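UL37 (Suid herpesvirus 1, PDB 4K70) is an inner tegument protein of the virion, represented here by its elongated N-terminal half, and probably takes part in the control of viral trafficking within the cell. Local coordinates at residues F176-L181 with Q478-L483. Residues are numbered along the deposited sequence; the frame is centred on the assembly and turned at random.
Sequences FVQDGL and QSRWGL
The amide of Gln178 meets the rim of the Trp481 indole, its plane standing 86° to the ring, while the ring of Tyr172 meets the indole with the two planes about 25° apart. This is side-chain packing between two helices of an all-helical fold: Gln178 belongs to helix 175-188, and Trp481 ends helix 464-481, the last of the modelled chain. With Gln178 CA and Arg480 CA 11.0 Å apart, the backbones stay well separated and the contact is made by long side chains. Both NE2 and OE1 of Gln178 approach the benzo edge of the indole, NE2 in its plane, and each lies 3.7 Å from Trp481 CH2. The contact is van der Waals; the amide is instead fixed by hydrogen bonds from NE2 to the carbonyl oxygen of Tyr172 and from the backbone N of Leu392 to OE1, which satisfy a buried polar group and define its rotation. A bend in the glutamine chain (chi2 -62°) turns the amide toward the indole. In the loop just before helix 175-188, Asp173 OD1 accepts a hydrogen bond from Trp481 NE1 and forms a salt bridge with Arg480 NE, tying together the two side chains that reach that helix. The arginine chain bends near its end, and the guanidinium arrives obliquely, with its NH2 3.7 Å from CG of Gln178.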
loop_
_atom_site.group_PDB
_atom_site.type_symbol
_atom_site.label_atom_id
_atom_site.label_comp_id
_atom_site.label_asym_id
_atom_site.label_seq_id
_atom_site.Cartn_x
_atom_site.Cartn_y
_atom_site.Cartn_z
ATOM N N PHE A 176 -1.955 6.954 13.977
ATOM C CA PHE A 176 -1.687 7.914 12.907
ATOM C C PHE A 176 -0.563 7.456 11.960
ATOM O O PHE A 176 -0.564 7.782 10.769
ATOM C CB PHE A 176 -1.438 9.329 13.452
ATOM C CG PHE A 176 -0.119 9.495 14.146
ATOM C CD1 PHE A 176 0.010 9.228 15.503
ATOM C CD2 PHE A 176 0.987 9.954 13.449
ATOM C CE1 PHE A 176 1.225 9.396 16.148
ATOM C CE2 PHE A 176 2.213 10.118 14.089
ATOM C CZ PHE A 176 2.329 9.840 15.442
ATOM N N VAL A 177 0.392 6.691 12.478
ATOM C CA VAL A 177 1.448 6.170 11.621
ATOM C C VAL A 177 0.924 5.111 10.656
ATOM O O VAL A 177 1.235 5.129 9.468
ATOM C CB VAL A 177 2.614 5.577 12.428
ATOM C CG1 VAL A 177 3.505 4.754 11.508
ATOM C CG2 VAL A 177 3.408 6.700 13.119
ATOM N N GLN A 178 0.146 4.175 11.181
ATOM C CA GLN A 178 -0.417 3.102 10.366
ATOM C C GLN A 178 -1.421 3.646 9.339
ATOM O O GLN A 178 -1.503 3.147 8.210
ATOM C CB GLN A 178 -1.047 2.036 11.269
ATOM C CG GLN A 178 -0.006 1.359 12.148
ATOM C CD GLN A 178 1.023 0.641 11.299
ATOM O OE1 GLN A 178 0.679 0.101 10.253
ATOM N NE2 GLN A 178 2.281 0.641 11.731
ATOM N N ASP A 179 -2.168 4.681 9.729
ATOM C CA ASP A 179 -3.045 5.370 8.787
ATOM C C ASP A 179 -2.226 6.085 7.718
ATOM O O ASP A 179 -2.612 6.103 6.553
ATOM C CB ASP A 179 -3.953 6.387 9.502
ATOM C CG ASP A 179 -5.038 5.720 10.343
ATOM O OD1 ASP A 179 -5.324 4.524 10.112
ATOM O OD2 ASP A 179 -5.596 6.391 11.241
ATOM N N GLY A 180 -1.102 6.681 8.114
ATOM C CA GLY A 180 -0.264 7.417 7.176
ATOM C C GLY A 180 0.387 6.492 6.156
ATOM O O GLY A 180 0.547 6.846 4.986
ATOM N N LEU A 181 0.800 5.310 6.607
ATOM C CA LEU A 181 1.342 4.286 5.697
ATOM C C LEU A 181 0.319 3.872 4.630
ATOM O O LEU A 181 0.644 3.736 3.445
ATOM C CB LEU A 181 1.764 3.060 6.492
ATOM C CG LEU A 181 2.946 3.274 7.446
ATOM C CD1 LEU A 181 3.246 2.017 8.241
ATOM C CD2 LEU A 181 4.183 3.732 6.666
ATOM N N GLN A 478 -1.359 -8.564 19.973
ATOM C CA GLN A 478 -2.069 -9.762 19.524
ATOM C C GLN A 478 -3.202 -9.395 18.578
ATOM O O GLN A 478 -3.295 -9.914 17.464
ATOM C CB GLN A 478 -2.624 -10.543 20.727
ATOM C CG GLN A 478 -3.718 -11.553 20.386
ATOM C CD GLN A 478 -5.123 -11.001 20.603
ATOM O OE1 GLN A 478 -5.371 -10.253 21.553
ATOM N NE2 GLN A 478 -6.051 -11.372 19.719
ATOM N N SER A 479 -4.053 -8.487 19.037
ATOM C CA SER A 479 -5.244 -8.087 18.302
ATOM C C SER A 479 -4.946 -7.417 16.957
ATOM O O SER A 479 -5.786 -7.418 16.060
ATOM C CB SER A 479 -6.087 -7.156 19.173
ATOM O OG SER A 479 -7.078 -6.510 18.403
ATOM N N ARG A 480 -3.756 -6.837 16.819
ATOM C CA ARG A 480 -3.405 -6.109 15.601
ATOM C C ARG A 480 -2.397 -6.854 14.738
ATOM O O ARG A 480 -2.552 -6.951 13.522
ATOM C CB ARG A 480 -2.855 -4.718 15.936
ATOM C CG ARG A 480 -3.916 -3.662 16.198
ATOM C CD ARG A 480 -3.415 -2.579 17.159
ATOM N NE ARG A 480 -2.387 -1.706 16.589
ATOM C CZ ARG A 480 -2.638 -0.764 15.687
ATOM N NH1 ARG A 480 -3.872 -0.597 15.243
ATOM N NH2 ARG A 480 -1.664 0.009 15.224
ATOM N N TRP A 481 -1.364 -7.388 15.369
ATOM C CA TRP A 481 -0.256 -7.958 14.622
ATOM C C TRP A 481 -0.117 -9.477 14.760
ATOM O O TRP A 481 0.713 -10.085 14.088
ATOM C CB TRP A 481 1.040 -7.301 15.067
ATOM C CG TRP A 481 1.038 -5.804 14.951
ATOM C CD1 TRP A 481 0.811 -4.898 15.951
ATOM C CD2 TRP A 481 1.287 -5.043 13.767
ATOM N NE1 TRP A 481 0.916 -3.620 15.461
ATOM C CE2 TRP A 481 1.202 -3.682 14.121
ATOM C CE3 TRP A 481 1.570 -5.380 12.439
ATOM C CZ2 TRP A 481 1.396 -2.664 13.197
ATOM C CZ3 TRP A 481 1.771 -4.361 11.526
ATOM C CH2 TRP A 481 1.687 -3.028 11.907
ATOM N N GLY A 482 -0.909 -10.076 15.645
ATOM C CA GLY A 482 -0.860 -11.510 15.864
ATOM C C GLY A 482 0.377 -11.974 16.613
ATOM O O GLY A 482 0.796 -13.122 16.470
ATOM N N LEU A 483 0.964 -11.085 17.413
ATOM C CA LEU A 483 2.147 -11.424 18.195
ATOM C C LEU A 483 1.750 -11.922 19.580
ATOM O O LEU A 483 0.977 -11.268 20.283
ATOM C CB LEU A 483 3.080 -10.217 18.333
ATOM C CG LEU A 483 3.394 -9.353 17.106
ATOM C CD1 LEU A 483 4.277 -8.164 17.509
ATOM C CD2 LEU A 483 4.049 -10.171 16.006
#